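Local coordinates for protein FeoA (Thermococcus thioreducens, PDB 3E19) that probably takes part in ferrous iron uptake, as a small SH3-like beta-barrel protein of the FeoA family that may act in metal-dependent regulation, at residues G16-L22 with R71-L77; K30-L36 with F62-L68; A40-E46 with I55-R61. All blocks are in the same frame, centred on the assembly; numbering follows the deposited sequence.

Contact 1: G16-L22 with R71-L77; sequences GIVVNIL and RVMVRKL
M73 O is gripped by two successive backbone amides of the facing strand: V19 N donates a nearly straight bond of 2.8 Å, and N20 N adds a weak one of 3.5 Å. Two residues facing one is a classic beta bulge in the antiparallel pairing of 16-22 with 71-77. Beyond it, M73 N returns to N20 O and L22 N meets R71 O, while I17 and R75 close a hydrogen-bonded pair on the other side. V19 has CG1 anti to its carbonyl carbon (chi1 -67°), which leaves CG2 between N and C, 3.2 Å from M73 O. V19 CG1 lies 3.5 Å from R75 CG, the two side chains crossing at about a right angle. The aliphatic part of R75 gives this exposed valine an apolar neighbour. M73 sets CG anti to its carbonyl carbon, 3.9 Å from L22 CD2, and bends at chi2 and chi3 then turn its end away, as an unbranched, flexible methionine can. R71 NH1 makes only a weak bond to L22 O. Near the chain's C-terminus, L77 CD2 meets I17 CD1 at 3.8 Å. G16 fits where V74 CG1 and R75 O press close, since a CB there would clash with both. V18, V72 and V74 share the buried face, V72 packing on L31 of helix 24-32 and V74 on I42. Strand 72-76 lies between strands 4-6 and 15-21, and the latter bonds onward to strand 41-46.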
loop_
_atom_site.group_PDB
_atom_site.type_symbol
_atom_site.label_atom_id
_atom_site.label_comp_id
_atom_site.label_asym_id
_atom_site.label_seq_id
_atom_site.Cartn_x
_atom_site.Cartn_y
_atom_site.Cartn_z
ATOM N N GLY C 16 16.629 -15.114 -21.745
ATOM C CA GLY C 16 16.584 -16.549 -21.652
ATOM C C GLY C 16 15.400 -17.075 -20.844
ATOM O O GLY C 16 14.585 -16.313 -20.309
ATOM N N ILE C 17 15.360 -18.382 -20.721
ATOM C CA ILE C 17 14.297 -19.094 -20.019
ATOM C C ILE C 17 14.943 -19.811 -18.858
ATOM O O ILE C 17 15.921 -20.546 -19.037
ATOM C CB ILE C 17 13.597 -20.149 -20.943
ATOM C CG1 ILE C 17 13.045 -19.517 -22.188
ATOM C CG2 ILE C 17 12.463 -20.886 -20.192
ATOM C CD1 ILE C 17 12.693 -20.554 -23.295
ATOM N N VAL C 18 14.400 -19.644 -17.664
ATOM C CA VAL C 18 14.923 -20.349 -16.510
ATOM C C VAL C 18 14.698 -21.849 -16.664
ATOM O O VAL C 18 13.575 -22.287 -16.982
ATOM C CB VAL C 18 14.241 -19.900 -15.199
ATOM C CG1 VAL C 18 14.804 -20.677 -14.026
ATOM C CG2 VAL C 18 14.334 -18.373 -15.034
ATOM N N VAL C 19 15.739 -22.631 -16.383
ATOM C CA VAL C 19 15.671 -24.075 -16.566
ATOM C C VAL C 19 15.740 -24.777 -15.229
ATOM O O VAL C 19 15.131 -25.818 -15.091
ATOM C CB VAL C 19 16.745 -24.642 -17.564
ATOM C CG1 VAL C 19 16.456 -24.147 -18.969
ATOM C CG2 VAL C 19 18.197 -24.354 -17.138
ATOM N N ASN C 20 16.407 -24.193 -14.250
ATOM C CA ASN C 20 16.654 -24.842 -12.976
ATOM C C ASN C 20 17.008 -23.829 -11.920
ATOM O O ASN C 20 17.681 -22.890 -12.218
ATOM C CB ASN C 20 17.848 -25.765 -13.091
ATOM C CG ASN C 20 17.892 -26.815 -12.009
ATOM O OD1 ASN C 20 17.189 -27.837 -12.094
ATOM N ND2 ASN C 20 18.763 -26.624 -11.039
ATOM N N ILE C 21 16.558 -24.050 -10.700
ATOM C CA ILE C 21 16.959 -23.270 -9.561
ATOM C C ILE C 21 17.819 -24.189 -8.698
ATOM O O ILE C 21 17.353 -25.248 -8.319
ATOM C CB ILE C 21 15.717 -22.850 -8.731
ATOM C CG1 ILE C 21 14.739 -22.035 -9.564
ATOM C CG2 ILE C 21 16.148 -22.080 -7.482
ATOM C CD1 ILE C 21 15.354 -20.852 -10.312
ATOM N N LEU C 22 19.056 -23.802 -8.399
ATOM C CA LEU C 22 19.965 -24.611 -7.565
ATOM C C LEU C 22 19.724 -24.293 -6.092
ATOM O O LEU C 22 19.623 -23.141 -5.736
ATOM C CB LEU C 22 21.443 -24.309 -7.892
ATOM C CG LEU C 22 21.835 -24.279 -9.396
ATOM C CD1 LEU C 22 23.273 -23.810 -9.645
ATOM C CD2 LEU C 22 21.574 -25.610 -10.093
ATOM N N ARG C 71 22.402 -19.082 -8.596
ATOM C CA ARG C 71 21.507 -20.195 -8.449
ATOM C C ARG C 71 20.457 -20.326 -9.538
ATOM O O ARG C 71 19.722 -21.334 -9.541
ATOM C CB ARG C 71 20.726 -20.117 -7.142
ATOM C CG ARG C 71 21.564 -19.903 -5.935
ATOM C CD ARG C 71 22.455 -21.032 -5.545
ATOM N NE ARG C 71 22.706 -20.811 -4.116
ATOM C CZ ARG C 71 22.419 -21.656 -3.124
ATOM N NH1 ARG C 71 21.922 -22.867 -3.361
ATOM N NH2 ARG C 71 22.690 -21.297 -1.870
ATOM N N VAL C 72 20.349 -19.335 -10.432
ATOM C CA VAL C 72 19.364 -19.380 -11.480
ATOM C C VAL C 72 20.025 -19.871 -12.795
ATOM O O VAL C 72 20.836 -19.163 -13.358
ATOM C CB VAL C 72 18.682 -18.028 -11.654
ATOM C CG1 VAL C 72 17.599 -18.101 -12.697
ATOM C CG2 VAL C 72 18.129 -17.550 -10.350
ATOM N N MET C 73 19.710 -21.078 -13.276
ATOM C CA MET C 73 20.302 -21.556 -14.543
ATOM C C MET C 73 19.362 -21.219 -15.676
ATOM O O MET C 73 18.161 -21.525 -15.628
ATOM C CB MET C 73 20.524 -23.101 -14.508
ATOM C CG MET C 73 21.499 -23.551 -13.447
ATOM S SD MET C 73 23.120 -22.743 -13.653
ATOM C CE MET C 73 23.318 -23.077 -15.456
ATOM N N VAL C 74 19.882 -20.622 -16.714
ATOM C CA VAL C 74 19.050 -20.054 -17.740
ATOM C C VAL C 74 19.523 -20.636 -19.070
ATOM O O VAL C 74 20.739 -20.740 -19.304
ATOM C CB VAL C 74 19.190 -18.536 -17.731
ATOM C CG1 VAL C 74 18.319 -17.858 -18.800
ATOM C CG2 VAL C 74 18.822 -18.029 -16.338
ATOM N N ARG C 75 18.586 -20.997 -19.931
ATOM C CA ARG C 75 18.939 -21.247 -21.329
ATOM C C ARG C 75 18.729 -19.980 -22.142
ATOM O O ARG C 75 17.641 -19.424 -22.142
ATOM C CB ARG C 75 18.136 -22.394 -21.903
ATOM C CG ARG C 75 16.620 -22.255 -21.941
ATOM C CD ARG C 75 16.053 -23.601 -22.475
ATOM N NE ARG C 75 16.348 -23.820 -23.892
ATOM C CZ ARG C 75 16.191 -24.985 -24.542
ATOM N NH1 ARG C 75 16.470 -25.038 -25.838
ATOM N NH2 ARG C 75 15.842 -26.110 -23.902
ATOM N N LYS C 76 19.797 -19.499 -22.780
ATOM C CA LYS C 76 19.744 -18.279 -23.582
ATOM C C LYS C 76 18.896 -18.489 -24.805
ATOM O O LYS C 76 18.849 -19.598 -25.382
ATOM C CB LYS C 76 21.142 -17.842 -24.007
ATOM C CG LYS C 76 21.948 -17.309 -22.824
ATOM C CD LYS C 76 23.408 -16.924 -23.200
ATOM C CE LYS C 76 23.512 -15.485 -23.697
ATOM N NZ LYS C 76 24.975 -15.059 -23.771
ATOM N N LEU C 77 18.228 -17.423 -25.211
ATOM C CA LEU C 77 17.359 -17.482 -26.379
ATOM C C LEU C 77 18.044 -16.926 -27.626
ATOM O O LEU C 77 19.011 -16.169 -27.502
ATOM C CB LEU C 77 16.057 -16.748 -26.095
ATOM C CG LEU C 77 15.123 -17.646 -25.298
ATOM C CD1 LEU C 77 13.937 -16.824 -24.828
ATOM C CD2 LEU C 77 14.688 -18.900 -26.134
#

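Contact 2: K30-L36 with F62-L68; sequences KLVSMGL and FAIGKGL
M34 and F62 meet where the end of helix 24-32 faces strand 60-64, their CA atoms 6.6 Å apart. The chain at 30-36 leaves the helix through a Schellman motif, L36 N to L31 O and G35 N to V32 O, and G35 readily adopts the positive phi (76°) of the C-prime position; M34 N also reaches L31 O, from the face of its plane opposite L36 N. Across from it, 62-68 runs from strand into helix 66-69, with G65 at the N-cap. M34 CG sits 3.5 Å above one face of the F62 ring, offset toward the rim, in a CH-pi contact, while SD stands obliquely 5.1 Å from the ring centroid as a Met-aromatic partner. The bend at chi3 (-79°) turns CE away from the ring, to I64 CD1 at 3.9 Å and to L68 CD2. Unbranched methionine can therefore serve a flat ring and two branched chains at once. I64 CD1 also receives L36 CD1 tip to tip at 3.7 Å and L31 CD2 at about a right angle. L31 and L68 slide past each other in opposite directions, with CD2 of L31 3.7 Å from CG of L68. Were F62 cut back to an alanine, M34 CG would probably lose its aromatic face, and the gap is likely to let the methionine chain turn. F62 also packs on V32 of a third subunit, and G65 N bonds to E9 of a second. Joined by carbon and sulfur surfaces, the segments depend on close fit and burial, with little directional polar bonding.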
loop_
_atom_site.group_PDB
_atom_site.type_symbol
_atom_site.label_atom_id
_atom_site.label_comp_id
_atom_site.label_asym_id
_atom_site.label_seq_id
_atom_site.Cartn_x
_atom_site.Cartn_y
_atom_site.Cartn_z
ATOM N N LYS C 30 13.148 -17.536 -2.057
ATOM C CA LYS C 30 13.744 -16.226 -2.323
ATOM C C LYS C 30 13.593 -15.826 -3.803
ATOM O O LYS C 30 13.314 -14.669 -4.137
ATOM C CB LYS C 30 15.224 -16.241 -1.951
ATOM C CG LYS C 30 15.522 -15.637 -0.603
ATOM C CD LYS C 30 17.023 -15.600 -0.355
ATOM C CE LYS C 30 17.607 -16.996 -0.268
ATOM N NZ LYS C 30 18.849 -17.002 0.596
ATOM N N LEU C 31 13.741 -16.802 -4.684
ATOM C CA LEU C 31 13.693 -16.545 -6.126
ATOM C C LEU C 31 12.277 -16.456 -6.768
ATOM O O LEU C 31 12.054 -15.686 -7.710
ATOM C CB LEU C 31 14.551 -17.619 -6.806
ATOM C CG LEU C 31 16.039 -17.395 -6.559
ATOM C CD1 LEU C 31 16.781 -18.683 -6.838
ATOM C CD2 LEU C 31 16.579 -16.246 -7.452
ATOM N N VAL C 32 11.318 -17.220 -6.242
ATOM C CA VAL C 32 10.006 -17.295 -6.880
ATOM C C VAL C 32 9.321 -15.935 -6.749
ATOM O O VAL C 32 8.563 -15.548 -7.611
ATOM C CB VAL C 32 9.141 -18.389 -6.261
ATOM C CG1 VAL C 32 8.822 -18.009 -4.816
ATOM C CG2 VAL C 32 7.844 -18.590 -7.073
ATOM N N SER C 33 9.662 -15.177 -5.709
ATOM C CA SER C 33 9.109 -13.840 -5.497
ATOM C C SER C 33 9.605 -12.794 -6.515
ATOM O O SER C 33 9.074 -11.683 -6.586
ATOM C CB SER C 33 9.297 -13.389 -4.024
ATOM O OG SER C 33 10.583 -12.849 -3.736
ATOM N N MET C 34 10.598 -13.158 -7.321
ATOM C CA MET C 34 11.044 -12.300 -8.444
ATOM C C MET C 34 10.645 -12.936 -9.762
ATOM O O MET C 34 11.176 -12.590 -10.835
ATOM C CB MET C 34 12.557 -12.103 -8.406
ATOM C CG MET C 34 13.023 -11.099 -7.355
ATOM S SD MET C 34 14.855 -10.967 -7.266
ATOM C CE MET C 34 15.152 -12.448 -6.311
ATOM N N GLY C 35 9.721 -13.894 -9.671
ATOM C CA GLY C 35 9.226 -14.617 -10.845
ATOM C C GLY C 35 10.204 -15.666 -11.369
ATOM O O GLY C 35 9.966 -16.255 -12.431
ATOM N N LEU C 36 11.304 -15.918 -10.640
ATOM C CA LEU C 36 12.355 -16.837 -11.111
ATOM C C LEU C 36 12.066 -18.290 -10.678
ATOM O O LEU C 36 12.387 -18.726 -9.560
ATOM C CB LEU C 36 13.724 -16.339 -10.693
ATOM C CG LEU C 36 14.102 -14.964 -11.204
ATOM C CD1 LEU C 36 15.343 -14.416 -10.470
ATOM C CD2 LEU C 36 14.281 -15.024 -12.729
ATOM N N PHE C 62 13.403 -6.180 -11.325
ATOM C CA PHE C 62 13.963 -6.569 -10.059
ATOM C C PHE C 62 15.467 -6.376 -10.054
ATOM O O PHE C 62 16.117 -6.540 -11.071
ATOM C CB PHE C 62 13.650 -8.055 -9.765
ATOM C CG PHE C 62 12.227 -8.309 -9.505
ATOM C CD1 PHE C 62 11.666 -7.934 -8.284
ATOM C CD2 PHE C 62 11.409 -8.884 -10.489
ATOM C CE1 PHE C 62 10.302 -8.120 -8.035
ATOM C CE2 PHE C 62 10.057 -9.081 -10.224
ATOM C CZ PHE C 62 9.518 -8.700 -8.980
ATOM N N ALA C 63 16.027 -6.116 -8.880
ATOM C CA ALA C 63 17.482 -6.175 -8.665
ATOM C C ALA C 63 17.771 -7.472 -7.953
ATOM O O ALA C 63 17.054 -7.857 -6.987
ATOM C CB ALA C 63 17.944 -5.025 -7.808
ATOM N N ILE C 64 18.800 -8.168 -8.410
ATOM C CA ILE C 64 19.215 -9.379 -7.767
ATOM C C ILE C 64 20.716 -9.341 -7.549
ATOM O O ILE C 64 21.447 -8.735 -8.333
ATOM C CB ILE C 64 18.777 -10.606 -8.653
ATOM C CG1 ILE C 64 19.063 -11.923 -7.958
ATOM C CG2 ILE C 64 19.362 -10.546 -10.108
ATOM C CD1 ILE C 64 18.283 -13.116 -8.622
ATOM N N GLY C 65 21.179 -9.962 -6.473
ATOM C CA GLY C 65 22.592 -10.016 -6.192
ATOM C C GLY C 65 23.227 -11.084 -7.033
ATOM O O GLY C 65 22.572 -12.067 -7.377
ATOM N N LYS C 66 24.501 -10.906 -7.356
ATOM C CA LYS C 66 25.245 -11.900 -8.129
ATOM C C LYS C 66 25.238 -13.267 -7.482
ATOM O O LYS C 66 25.138 -14.305 -8.172
ATOM C CB LYS C 66 26.711 -11.470 -8.323
ATOM C CG LYS C 66 26.896 -10.370 -9.338
ATOM C CD LYS C 66 28.111 -10.566 -10.220
ATOM C CE LYS C 66 27.853 -9.970 -11.633
ATOM N NZ LYS C 66 29.075 -9.316 -12.222
ATOM N N GLY C 67 25.393 -13.304 -6.165
ATOM C CA GLY C 67 25.337 -14.600 -5.442
ATOM C C GLY C 67 24.047 -15.380 -5.653
ATOM O O GLY C 67 24.085 -16.552 -6.058
ATOM N N LEU C 68 22.896 -14.740 -5.414
ATOM C CA LEU C 68 21.622 -15.421 -5.585
ATOM C C LEU C 68 21.375 -15.751 -7.062
ATOM O O LEU C 68 20.837 -16.832 -7.368
ATOM C CB LEU C 68 20.435 -14.632 -4.993
ATOM C CG LEU C 68 19.116 -15.413 -4.898
ATOM C CD1 LEU C 68 19.212 -16.740 -4.099
ATOM C CD2 LEU C 68 17.991 -14.546 -4.335
#

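Contact 3: A40-E46 with I55-R61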
loop_
_atom_site.group_PDB
_atom_site.type_symbol
_atom_site.label_atom_id
_atom_site.label_comp_id
_atom_site.label_asym_id
_atom_site.label_seq_id
_atom_site.Cartn_x
_atom_site.Cartn_y
_atom_site.Cartn_z
ATOM N N ALA C 40 9.937 -19.369 -16.704
ATOM C CA ALA C 40 9.874 -17.918 -16.825
ATOM C C ALA C 40 10.978 -17.399 -17.736
ATOM O O ALA C 40 12.059 -17.985 -17.778
ATOM C CB ALA C 40 9.962 -17.239 -15.395
ATOM N N THR C 41 10.686 -16.293 -18.448
ATOM C CA THR C 41 11.636 -15.612 -19.321
ATOM C C THR C 41 12.169 -14.384 -18.599
ATOM O O THR C 41 11.449 -13.668 -17.913
ATOM C CB THR C 41 10.991 -15.257 -20.661
ATOM O OG1 THR C 41 10.552 -16.468 -21.291
ATOM C CG2 THR C 41 11.932 -14.495 -21.595
ATOM N N ILE C 42 13.462 -14.210 -18.706
ATOM C CA ILE C 42 14.155 -13.140 -18.056
ATOM C C ILE C 42 14.917 -12.344 -19.115
ATOM O O ILE C 42 15.478 -12.927 -20.057
ATOM C CB ILE C 42 15.070 -13.707 -16.907
ATOM C CG1 ILE C 42 16.103 -12.686 -16.432
ATOM C CG2 ILE C 42 15.790 -14.971 -17.273
ATOM C CD1 ILE C 42 16.548 -13.007 -15.078
ATOM N N GLN C 43 14.896 -11.020 -18.973
ATOM C CA GLN C 43 15.824 -10.158 -19.667
ATOM C C GLN C 43 16.703 -9.428 -18.698
ATOM O O GLN C 43 16.231 -8.867 -17.706
ATOM C CB GLN C 43 15.125 -9.115 -20.523
ATOM C CG GLN C 43 16.113 -8.354 -21.437
ATOM C CD GLN C 43 15.428 -7.235 -22.205
ATOM O OE1 GLN C 43 16.079 -6.288 -22.688
ATOM N NE2 GLN C 43 14.103 -7.309 -22.284
ATOM N N VAL C 44 17.992 -9.426 -19.017
ATOM C CA VAL C 44 18.961 -8.732 -18.228
ATOM C C VAL C 44 19.042 -7.312 -18.773
ATOM O O VAL C 44 19.236 -7.130 -19.983
ATOM C CB VAL C 44 20.291 -9.418 -18.306
ATOM C CG1 VAL C 44 21.316 -8.655 -17.432
ATOM C CG2 VAL C 44 20.079 -10.891 -17.858
ATOM N N LEU C 45 18.837 -6.342 -17.882
ATOM C CA LEU C 45 18.794 -4.922 -18.252
ATOM C C LEU C 45 20.092 -4.193 -17.916
ATOM O O LEU C 45 20.494 -3.323 -18.649
ATOM C CB LEU C 45 17.642 -4.219 -17.541
ATOM C CG LEU C 45 16.226 -4.739 -17.771
ATOM C CD1 LEU C 45 15.249 -3.768 -17.187
ATOM C CD2 LEU C 45 15.924 -4.921 -19.236
ATOM N N GLU C 46 20.712 -4.523 -16.791
ATOM C CA GLU C 46 21.943 -3.858 -16.343
ATOM C C GLU C 46 22.710 -4.807 -15.466
ATOM O O GLU C 46 22.122 -5.611 -14.748
ATOM C CB GLU C 46 21.726 -2.561 -15.515
ATOM C CG GLU C 46 20.384 -1.896 -15.647
ATOM C CD GLU C 46 20.197 -0.733 -14.681
ATOM O OE1 GLU C 46 21.211 -0.294 -14.076
ATOM O OE2 GLU C 46 19.026 -0.265 -14.523
ATOM N N ILE C 55 17.072 -7.089 -13.690
ATOM C CA ILE C 55 16.353 -7.915 -14.644
ATOM C C ILE C 55 14.907 -7.473 -14.805
ATOM O O ILE C 55 14.341 -6.773 -13.961
ATOM C CB ILE C 55 16.346 -9.434 -14.227
ATOM C CG1 ILE C 55 15.587 -9.628 -12.903
ATOM C CG2 ILE C 55 17.788 -9.974 -14.056
ATOM C CD1 ILE C 55 15.424 -11.113 -12.379
ATOM N N SER C 56 14.298 -7.962 -15.879
ATOM C CA SER C 56 12.885 -7.827 -16.108
ATOM C C SER C 56 12.282 -9.228 -16.313
ATOM O O SER C 56 12.788 -10.026 -17.133
ATOM C CB SER C 56 12.692 -6.957 -17.332
ATOM O OG SER C 56 11.374 -7.014 -17.802
ATOM N N VAL C 57 11.237 -9.520 -15.537
ATOM C CA VAL C 57 10.478 -10.800 -15.573
ATOM C C VAL C 57 8.992 -10.465 -15.675
ATOM O O VAL C 57 8.448 -9.795 -14.816
ATOM C CB VAL C 57 10.751 -11.684 -14.345
ATOM C CG1 VAL C 57 10.183 -13.126 -14.553
ATOM C CG2 VAL C 57 12.212 -11.782 -14.099
ATOM N N GLY C 58 8.365 -10.873 -16.784
ATOM C CA GLY C 58 6.957 -10.608 -17.012
ATOM C C GLY C 58 6.636 -9.141 -17.005
ATOM O O GLY C 58 5.551 -8.740 -16.534
ATOM N N GLY C 59 7.579 -8.339 -17.507
ATOM C CA GLY C 59 7.469 -6.906 -17.486
ATOM C C GLY C 59 7.715 -6.215 -16.156
ATOM O O GLY C 59 7.468 -5.031 -16.054
ATOM N N VAL C 60 8.191 -6.923 -15.136
ATOM C CA VAL C 60 8.448 -6.327 -13.847
ATOM C C VAL C 60 9.961 -6.331 -13.581
ATOM O O VAL C 60 10.634 -7.367 -13.787
ATOM C CB VAL C 60 7.711 -7.093 -12.708
ATOM C CG1 VAL C 60 8.041 -6.488 -11.341
ATOM C CG2 VAL C 60 6.174 -7.152 -13.005
ATOM N N ARG C 61 10.479 -5.189 -13.101
ATOM C CA ARG C 61 11.908 -5.038 -12.853
ATOM C C ARG C 61 12.318 -5.419 -11.428
ATOM O O ARG C 61 11.692 -5.006 -10.450
ATOM C CB ARG C 61 12.381 -3.605 -13.218
ATOM C CG ARG C 61 12.208 -3.340 -14.729
ATOM C CD ARG C 61 12.808 -1.988 -15.242
ATOM N NE ARG C 61 13.742 -1.319 -14.319
ATOM C CZ ARG C 61 14.755 -0.530 -14.712
ATOM N NH1 ARG C 61 15.543 0.059 -13.812
ATOM N NH2 ARG C 61 15.000 -0.334 -16.005
#
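I42 and I55 cross obliquely on the buried face of the hairpin, CD1 of I42 pressing to 3.4 Å from I55 CG2, tighter than usual van der Waals contact. I42 sends CG1 anti to its backbone N (chi1 165°), which extends CD1 toward the neighbouring strand, where it meets both CG2 and CD1 of I55. Beta-branched isoleucine suits an extended strand, and here I55 brings both of its arms to bear on one methyl group. A40 and V57 add a looser apolar contact of 4.2 Å between CB and CG1. On the opposite face, L45 and R61 also cross obliquely: L45 CD1 lies 3.6 Å from R61 CD, and the arginine's aliphatic portion continues the leucine's apolar surface. R61, bent at chi3, brings NH1 to E46 OE2 in a long salt bridge of 3.6 Å. The two side chains cross at about a right angle and their charged planes stand 66° apart, so this is a loose ion pair and not a flat two-pronged one. Q43 and S56, with side chains on the face away from the isoleucines, form a hydrogen-bonded pair, S56 N to Q43 O at 2.8 Å and Q43 N to S56 O at 3.0 Å. G58 and G59 take the positive phi values of the type I' turn from V57 to V60. Strand 53-57 lies between strands 41-46 and 60-64; on its other side, strand 41-46 bonds to strand 15-21, while L36, after helix 24-32, packs on both isoleucines.

In the fold
Contacts 1 and 3 are both antiparallel strand pairings in one continuous sheet, joined directly where strand 15-21 bonds to strand 41-46, with V18 N to A40 O at 2.9 Å. Each has a buried aliphatic face and a more open one bearing arginine. Contact 2 differs: its helix end meets a strand and short helix through apolar and aromatic contacts. It has no exposed residues among those that touch, and neighbouring subunits, which also pack there, probably contribute to this burial. Strand 60-64 serves contacts 2 and 3, and L31 links contact 2 to I21 and V72 of contact 1. Along the chain, contact 1 encloses contact 2, which encloses contact 3.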